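Local coordinates for succinoglycan biosynthesis protein (Bacillus cereus ATCC 14579, PDB 2RAD), which is of unknown function but binds calcium and belongs to the erythromycin esterase family, at residues F141-M146 against S437-H442; P403-I408 against I415-D420. All coordinates share one frame; numbering follows the deposited sequence.

Contact 1: F141-M146 against S437-H442; sequences FKTKEM and SPSQVH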
ATOM      1  N   PHE A 141      -5.615 -10.598   2.006  1.00 40.96           N
ATOM      2  CA  PHE A 141      -5.058 -10.590   0.666  1.00 44.11           C
ATOM      3  C   PHE A 141      -4.741 -11.974   0.096  1.00 44.02           C
ATOM      4  O   PHE A 141      -4.164 -12.095  -0.983  1.00 44.37           O
ATOM      5  CB  PHE A 141      -3.814  -9.703   0.614  1.00 46.81           C
ATOM      6  CG  PHE A 141      -4.067  -8.280   1.035  1.00 51.55           C
ATOM      7  CD1 PHE A 141      -5.204  -7.598   0.603  1.00 52.56           C
ATOM      8  CD2 PHE A 141      -3.154  -7.604   1.847  1.00 53.56           C
ATOM      9  CE1 PHE A 141      -5.428  -6.270   0.967  1.00 53.02           C
ATOM     10  CE2 PHE A 141      -3.370  -6.273   2.216  1.00 52.95           C
ATOM     11  CZ  PHE A 141      -4.510  -5.610   1.772  1.00 52.97           C
ATOM     12  N   LYS A 142      -5.103 -13.023   0.823  1.00 42.93           N
ATOM     13  CA  LYS A 142      -4.877 -14.373   0.321  1.00 40.38           C
ATOM     14  C   LYS A 142      -5.986 -14.627  -0.700  1.00 40.89           C
ATOM     15  O   LYS A 142      -6.840 -15.488  -0.491  1.00 40.89           O
ATOM     16  CB  LYS A 142      -5.004 -15.419   1.437  1.00 37.22           C
ATOM     17  CG  LYS A 142      -3.998 -15.324   2.552  1.00 32.71           C
ATOM     18  CD  LYS A 142      -4.360 -16.319   3.651  1.00 31.73           C
ATOM     19  CE  LYS A 142      -3.484 -16.138   4.886  1.00 30.77           C
ATOM     20  NZ  LYS A 142      -2.044 -16.150   4.512  1.00 31.14           N
ATOM     21  N   THR A 143      -5.997 -13.859  -1.781  1.00 41.04           N
ATOM     22  CA  THR A 143      -7.001 -14.059  -2.816  1.00 42.89           C
ATOM     23  C   THR A 143      -6.313 -14.535  -4.086  1.00 45.17           C
ATOM     24  O   THR A 143      -5.112 -14.311  -4.265  1.00 45.30           O
ATOM     25  CB  THR A 143      -7.777 -12.748  -3.148  1.00 42.43           C
ATOM     26  OG1 THR A 143      -6.848 -11.671  -3.322  1.00 40.31           O
ATOM     27  CG2 THR A 143      -8.775 -12.409  -2.058  1.00 41.34           C
ATOM     28  N   LYS A 144      -7.067 -15.186  -4.969  1.00 47.99           N
ATOM     29  CA  LYS A 144      -6.508 -15.653  -6.234  1.00 51.36           C
ATOM     30  C   LYS A 144      -5.911 -14.478  -7.011  1.00 51.83           C
ATOM     31  O   LYS A 144      -4.878 -14.622  -7.666  1.00 53.84           O
ATOM     32  CB  LYS A 144      -7.579 -16.361  -7.075  1.00 54.19           C
ATOM     33  CG  LYS A 144      -7.268 -17.849  -7.317  1.00 58.41           C
ATOM     34  CD  LYS A 144      -8.423 -18.625  -7.968  1.00 59.50           C
ATOM     35  CE  LYS A 144      -9.609 -18.807  -7.025  1.00 58.36           C
ATOM     36  NZ  LYS A 144     -10.551 -19.824  -7.572  1.00 56.44           N
ATOM     37  N   GLU A 145      -6.548 -13.313  -6.916  1.00 50.99           N
ATOM     38  CA  GLU A 145      -6.071 -12.112  -7.597  1.00 48.19           C
ATOM     39  C   GLU A 145      -4.690 -11.673  -7.122  1.00 48.10           C
ATOM     40  O   GLU A 145      -3.922 -11.120  -7.893  1.00 48.59           O
ATOM     41  CB  GLU A 145      -7.062 -10.964  -7.403  1.00 46.15           C
ATOM     42  CG  GLU A 145      -8.429 -11.229  -7.988  1.00 45.81           C
ATOM     43  CD  GLU A 145      -9.432 -11.653  -6.955  1.00 46.12           C
ATOM     44  OE1 GLU A 145      -9.059 -12.409  -6.032  1.00 46.63           O
ATOM     45  OE2 GLU A 145     -10.605 -11.236  -7.063  1.00 44.82           O
HETATM   46  N   MSE A 146      -4.362 -11.912  -5.859  1.00 48.70           N
HETATM   47  CA  MSE A 146      -3.055 -11.508  -5.366  1.00 50.56           C
HETATM   48  C   MSE A 146      -1.977 -12.478  -5.821  1.00 49.79           C
HETATM   49  O   MSE A 146      -0.838 -12.079  -6.072  1.00 48.21           O
HETATM   50  CB  MSE A 146      -3.056 -11.427  -3.842  1.00 56.97           C
HETATM   51  CG  MSE A 146      -3.885 -10.277  -3.291  1.00 62.93           C
HETATM   52 SE   MSE A 146      -3.361  -8.562  -4.044  1.00 73.89          SE
HETATM   53  CE  MSE A 146      -1.421  -8.727  -3.849  1.00 62.59           C
ATOM     54  N   SER A 437     -17.741  -7.870  -7.797  1.00 52.34           N
ATOM     55  CA  SER A 437     -18.128  -9.078  -7.075  1.00 53.78           C
ATOM     56  C   SER A 437     -17.087  -9.361  -6.004  1.00 54.07           C
ATOM     57  O   SER A 437     -15.999  -8.806  -6.040  1.00 56.26           O
ATOM     58  CB  SER A 437     -18.208 -10.271  -8.028  1.00 54.53           C
ATOM     59  OG  SER A 437     -16.976 -10.462  -8.695  1.00 53.88           O
ATOM     60  N   PRO A 438     -17.403 -10.232  -5.039  1.00 53.57           N
ATOM     61  CA  PRO A 438     -16.430 -10.535  -3.988  1.00 54.33           C
ATOM     62  C   PRO A 438     -15.122 -11.109  -4.546  1.00 55.24           C
ATOM     63  O   PRO A 438     -15.142 -11.822  -5.546  1.00 56.40           O
ATOM     64  CB  PRO A 438     -17.180 -11.540  -3.122  1.00 53.13           C
ATOM     65  CG  PRO A 438     -18.598 -11.110  -3.271  1.00 51.31           C
ATOM     66  CD  PRO A 438     -18.690 -10.881  -4.751  1.00 52.82           C
ATOM     67  N   SER A 439     -13.995 -10.786  -3.912  1.00 55.43           N
ATOM     68  CA  SER A 439     -12.695 -11.301  -4.331  1.00 55.45           C
ATOM     69  C   SER A 439     -12.703 -12.831  -4.182  1.00 55.64           C
ATOM     70  O   SER A 439     -13.575 -13.381  -3.533  1.00 53.83           O
ATOM     71  CB  SER A 439     -11.578 -10.678  -3.471  1.00 57.43           C
ATOM     72  OG  SER A 439     -11.814 -10.807  -2.072  1.00 55.51           O
ATOM     73  N   GLN A 440     -11.742 -13.523  -4.781  1.00 57.31           N
ATOM     74  CA  GLN A 440     -11.707 -14.979  -4.683  1.00 60.10           C
ATOM     75  C   GLN A 440     -10.752 -15.430  -3.589  1.00 61.96           C
ATOM     76  O   GLN A 440      -9.544 -15.493  -3.796  1.00 62.93           O
ATOM     77  CB  GLN A 440     -11.298 -15.574  -6.035  1.00 60.84           C
ATOM     78  CG  GLN A 440     -12.264 -15.195  -7.140  1.00 62.30           C
ATOM     79  CD  GLN A 440     -11.635 -15.155  -8.516  1.00 64.24           C
ATOM     80  OE1 GLN A 440     -10.588 -14.532  -8.728  1.00 64.35           O
ATOM     81  NE2 GLN A 440     -12.285 -15.806  -9.469  1.00 64.69           N
ATOM     82  N   VAL A 441     -11.299 -15.758  -2.424  1.00 64.29           N
ATOM     83  CA  VAL A 441     -10.479 -16.176  -1.293  1.00 67.35           C
ATOM     84  C   VAL A 441     -10.227 -17.686  -1.194  1.00 71.70           C
ATOM     85  O   VAL A 441      -9.533 -18.131  -0.273  1.00 71.33           O
ATOM     86  CB  VAL A 441     -11.118 -15.721   0.030  1.00 64.90           C
ATOM     87  CG1 VAL A 441     -11.184 -14.206   0.095  1.00 61.98           C
ATOM     88  CG2 VAL A 441     -12.503 -16.305   0.141  1.00 64.49           C
ATOM     89  N   HIS A 442     -10.769 -18.465  -2.139  1.00 76.74           N
ATOM     90  CA  HIS A 442     -10.634 -19.941  -2.132  1.00 80.67           C
ATOM     91  C   HIS A 442      -9.483 -20.577  -2.951  1.00 80.44           C
ATOM     92  O   HIS A 442      -8.750 -19.842  -3.647  1.00 81.50           O
ATOM     93  CB  HIS A 442     -11.971 -20.584  -2.559  1.00 83.49           C
ATOM     94  CG  HIS A 442     -13.120 -20.267  -1.643  1.00 87.72           C
ATOM     95  ND1 HIS A 442     -13.662 -19.001  -1.534  1.00 88.73           N
ATOM     96  CD2 HIS A 442     -13.821 -21.049  -0.786  1.00 88.96           C
ATOM     97  CE1 HIS A 442     -14.645 -19.019  -0.650  1.00 88.58           C
ATOM     98  NE2 HIS A 442     -14.762 -20.249  -0.181  1.00 88.70           N
TER
HETATM   99  O   HOH W   1      -6.310 -18.608  -1.736  1.00 26.12           O

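Contact 2: P403-I408 against I415-D420; sequences PIFAGI and IPKTVD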
ATOM      1  N   PRO A 403     -19.738  12.722  -0.082  1.00 56.04           N
ATOM      2  CA  PRO A 403     -19.568  11.349   0.404  1.00 54.11           C
ATOM      3  C   PRO A 403     -19.095  10.371  -0.675  1.00 51.31           C
ATOM      4  O   PRO A 403     -19.397  10.523  -1.853  1.00 50.09           O
ATOM      5  CB  PRO A 403     -20.964  10.986   0.926  1.00 54.95           C
ATOM      6  CG  PRO A 403     -21.555  12.314   1.288  1.00 56.23           C
ATOM      7  CD  PRO A 403     -21.119  13.182   0.137  1.00 55.38           C
ATOM      8  N   ILE A 404     -18.352   9.362  -0.249  1.00 50.22           N
ATOM      9  CA  ILE A 404     -17.846   8.341  -1.144  1.00 48.15           C
ATOM     10  C   ILE A 404     -17.733   7.075  -0.325  1.00 48.14           C
ATOM     11  O   ILE A 404     -17.632   7.137   0.899  1.00 48.81           O
ATOM     12  CB  ILE A 404     -16.458   8.701  -1.692  1.00 46.21           C
ATOM     13  CG1 ILE A 404     -16.002   7.619  -2.668  1.00 45.08           C
ATOM     14  CG2 ILE A 404     -15.479   8.834  -0.559  1.00 43.93           C
ATOM     15  CD1 ILE A 404     -14.775   7.987  -3.446  1.00 46.89           C
ATOM     16  N   PHE A 405     -17.766   5.931  -0.997  1.00 47.78           N
ATOM     17  CA  PHE A 405     -17.641   4.649  -0.327  1.00 46.73           C
ATOM     18  C   PHE A 405     -16.239   4.551   0.289  1.00 46.99           C
ATOM     19  O   PHE A 405     -15.229   4.470  -0.418  1.00 47.15           O
ATOM     20  CB  PHE A 405     -17.870   3.531  -1.335  1.00 45.31           C
ATOM     21  CG  PHE A 405     -17.682   2.166  -0.775  1.00 43.23           C
ATOM     22  CD1 PHE A 405     -18.460   1.730   0.296  1.00 41.34           C
ATOM     23  CD2 PHE A 405     -16.740   1.301  -1.337  1.00 42.25           C
ATOM     24  CE1 PHE A 405     -18.308   0.446   0.804  1.00 42.89           C
ATOM     25  CE2 PHE A 405     -16.573   0.014  -0.843  1.00 42.15           C
ATOM     26  CZ  PHE A 405     -17.361  -0.422   0.233  1.00 43.49           C
ATOM     27  N   ALA A 406     -16.204   4.564   1.618  1.00 47.00           N
ATOM     28  CA  ALA A 406     -14.978   4.510   2.405  1.00 46.31           C
ATOM     29  C   ALA A 406     -14.243   3.176   2.339  1.00 44.86           C
ATOM     30  O   ALA A 406     -13.070   3.085   2.703  1.00 42.50           O
ATOM     31  CB  ALA A 406     -15.301   4.838   3.860  1.00 45.82           C
ATOM     32  N   GLY A 407     -14.937   2.139   1.892  1.00 44.03           N
ATOM     33  CA  GLY A 407     -14.307   0.837   1.810  1.00 45.25           C
ATOM     34  C   GLY A 407     -13.673   0.432   3.129  1.00 45.98           C
ATOM     35  O   GLY A 407     -12.564  -0.089   3.154  1.00 46.11           O
ATOM     36  N   ILE A 408     -14.366   0.676   4.233  1.00 45.82           N
ATOM     37  CA  ILE A 408     -13.831   0.314   5.524  1.00 45.35           C
ATOM     38  C   ILE A 408     -13.762  -1.196   5.631  1.00 45.57           C
ATOM     39  O   ILE A 408     -14.627  -1.897   5.119  1.00 44.43           O
ATOM     40  CB  ILE A 408     -14.697   0.863   6.634  1.00 46.68           C
ATOM     41  CG1 ILE A 408     -14.665   2.384   6.588  1.00 46.47           C
ATOM     42  CG2 ILE A 408     -14.177   0.379   7.973  1.00 48.27           C
ATOM     43  CD1 ILE A 408     -13.282   2.959   6.801  1.00 46.39           C
ATOM     44  N   ILE A 415     -19.883   2.151  12.539  1.00 41.19           N
ATOM     45  CA  ILE A 415     -18.770   2.323  11.619  1.00 39.05           C
ATOM     46  C   ILE A 415     -19.298   3.014  10.379  1.00 38.79           C
ATOM     47  O   ILE A 415     -20.298   2.612   9.801  1.00 37.93           O
ATOM     48  CB  ILE A 415     -18.114   0.967  11.255  1.00 38.13           C
ATOM     49  CG1 ILE A 415     -17.470   0.372  12.514  1.00 37.09           C
ATOM     50  CG2 ILE A 415     -17.071   1.153  10.147  1.00 34.17           C
ATOM     51  CD1 ILE A 415     -16.978  -1.042  12.369  1.00 40.92           C
ATOM     52  N   PRO A 416     -18.652   4.102   9.977  1.00 39.71           N
ATOM     53  CA  PRO A 416     -19.160   4.764   8.784  1.00 41.03           C
ATOM     54  C   PRO A 416     -18.893   3.865   7.580  1.00 43.22           C
ATOM     55  O   PRO A 416     -17.913   3.113   7.566  1.00 44.97           O
ATOM     56  CB  PRO A 416     -18.338   6.039   8.743  1.00 41.40           C
ATOM     57  CG  PRO A 416     -16.990   5.562   9.261  1.00 39.43           C
ATOM     58  CD  PRO A 416     -17.399   4.721  10.441  1.00 39.56           C
ATOM     59  N   LYS A 417     -19.771   3.901   6.589  1.00 43.25           N
ATOM     60  CA  LYS A 417     -19.539   3.094   5.411  1.00 42.83           C
ATOM     61  C   LYS A 417     -19.195   4.067   4.297  1.00 45.13           C
ATOM     62  O   LYS A 417     -18.835   3.646   3.204  1.00 48.13           O
ATOM     63  CB  LYS A 417     -20.763   2.241   5.060  1.00 43.13           C
ATOM     64  CG  LYS A 417     -20.399   0.771   4.756  1.00 42.72           C
ATOM     65  CD  LYS A 417     -21.568  -0.100   4.270  1.00 41.70           C
ATOM     66  CE  LYS A 417     -22.649  -0.292   5.329  1.00 44.05           C
ATOM     67  NZ  LYS A 417     -22.159  -0.755   6.677  1.00 43.58           N
ATOM     68  N   THR A 418     -19.304   5.369   4.582  1.00 46.28           N
ATOM     69  CA  THR A 418     -18.942   6.424   3.619  1.00 46.27           C
ATOM     70  C   THR A 418     -18.256   7.551   4.403  1.00 46.21           C
ATOM     71  O   THR A 418     -18.434   7.657   5.618  1.00 46.27           O
ATOM     72  CB  THR A 418     -20.186   7.012   2.819  1.00 47.36           C
ATOM     73  OG1 THR A 418     -20.985   7.850   3.670  1.00 47.74           O
ATOM     74  CG2 THR A 418     -21.052   5.888   2.246  1.00 46.71           C
ATOM     75  N   VAL A 419     -17.454   8.367   3.719  1.00 45.83           N
ATOM     76  CA  VAL A 419     -16.752   9.481   4.356  1.00 45.47           C
ATOM     77  C   VAL A 419     -16.677  10.666   3.389  1.00 48.08           C
ATOM     78  O   VAL A 419     -16.791  10.498   2.168  1.00 48.76           O
ATOM     79  CB  VAL A 419     -15.315   9.078   4.789  1.00 44.43           C
ATOM     80  CG1 VAL A 419     -15.375   7.911   5.766  1.00 42.09           C
ATOM     81  CG2 VAL A 419     -14.473   8.710   3.575  1.00 43.30           C
ATOM     82  N   ASP A 420     -16.504  11.871   3.921  1.00 48.63           N
ATOM     83  CA  ASP A 420     -16.431  13.042   3.054  1.00 49.67           C
ATOM     84  C   ASP A 420     -15.018  13.250   2.519  1.00 50.05           C
ATOM     85  O   ASP A 420     -14.025  13.122   3.245  1.00 49.68           O
ATOM     86  CB  ASP A 420     -16.914  14.294   3.801  1.00 50.77           C
ATOM     87  CG  ASP A 420     -18.438  14.357   3.929  1.00 51.46           C
ATOM     88  OD1 ASP A 420     -18.926  15.328   4.555  1.00 50.67           O
ATOM     89  OD2 ASP A 420     -19.128  13.446   3.400  1.00 49.32           O
TER

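Contact 1: F141-M146 against S437-H442
Two torsions swing the carboxylate of Glu145 toward Gln440. CG of Glu145 stands beside its own backbone N (chi1 -62°), and the chain then bends at chi2 (100°). OE1 of Glu145 accepts the backbone N-H of Gln440 on its syn lone pair, with Gln440 N to Glu145 OE1 at 3.2 Å. The Gln440 side chain is extended beyond CG and crosses that of Glu145 at about a right angle. Its amide plane is turned 65° from the carboxylate. Gln440 OE1 comes to 3.6 Å from Glu145 CD without a hydrogen bond, and the amide flip may be uncertain at this resolution.

The carbonyl of Gln440 is held as well. Lys144 N donates to Gln440 O at 2.8 Å, approaching nearly along the C=O axis. Thr143 is the N-cap residue, so this loop carbonyl meets an N-H of the first helical turn. The same oxygen receives a CA-H...O contact from Thr143. Thr143 CG2 lies 3.4 Å from Ser439 OG and packs against Val441 CG1 at 3.7 Å. The exposed Lys144 side chain crosses that of Gln440, with Lys144 CE 3.8 Å from Gln440 CB. A water weakly bridges Lys142 O and His442 O.

The hydroxyl of Ser439 has its main partner in Asn349, and the Ser439 backbone bonds to Gly86, next to the calcium ligand His85. Helix 88-103 contributes His88 and Phe91, which touch Glu145, and Phe91 also touches Thr143. The contact thus lays the C-terminal tail, just past strand 429-436, across the start of helix 144-158 and beside helix 88-103.

Contact 2: P403-I408 against I415-D420
Thr418 and Ile404 meet where the two chains run side by side. CB of Thr418 lies 3.2 Å from Ile404 O. The chi1 of Thr418 is 73°, with OG1 between the backbone N and the carbonyl carbon; Thr418 OG1 lies 4.2 Å from Pro403 CB, a loose approach. Thr418 CG2 stays 3.9 Å from Ile404 O. Two residues on, Asp420 and Pro403 point the same way from one face of the sheet, and Asp420 OD2 lies 3.4 Å from Pro403 CG.

Strands 402-405 and 418-421 form a beta hairpin with a long connection, a two-stranded antiparallel sheet apart from the main mixed sheet. Ile404 and Val419 are the hydrogen-bonded pair. Val419 N gives a bond to Ile404 O in the carbonyl plane, while the return bond from Ile404 N to Val419 O is weak. Pairing runs one step past strand 402-405: Ala406 N donates to Lys417 O at 3.2 Å, from 39° out of the carbonyl plane.

Ala406 CB packs on Val419 CG1 at 3.6 Å. Farther on, Ile408 CG1 lies against Pro416 O, and Ile408 CG2 meets Ile415 CG2 at 3.7 Å. Gly407 takes a positive phi, and its N sits 3.6 Å above the centre of the Phe405 ring. That ring also makes an edge-to-face stack with Tyr348. Gly407 O is hydrogen-bonded to His306 NE2, and Ile404 touches Ser342 of strand 336-344.

In the fold
Both contacts are partly buried. In contact 1, Thr143, Glu145 and Ser439 are buried and Lys144 and His442 exposed; in contact 2, residues 404-407 are buried and Lys417, Thr418 and Asp420 exposed. Contact 1 joins parts nearly 300 residues apart; contact 2 pairs neighbours within that span. They share no helix or strand and do not touch, their nearest atoms about 10 Å apart. Contact 1 sets a loop against a helix start, with a carboxylate and a helix N-H gripping one residue. Contact 2 relies on strand pairing, branched apolar side chains and one alanine. The side chain of Ser439, and Gly407, each lie about 7 Å from the side chain of the calcium ligand His85.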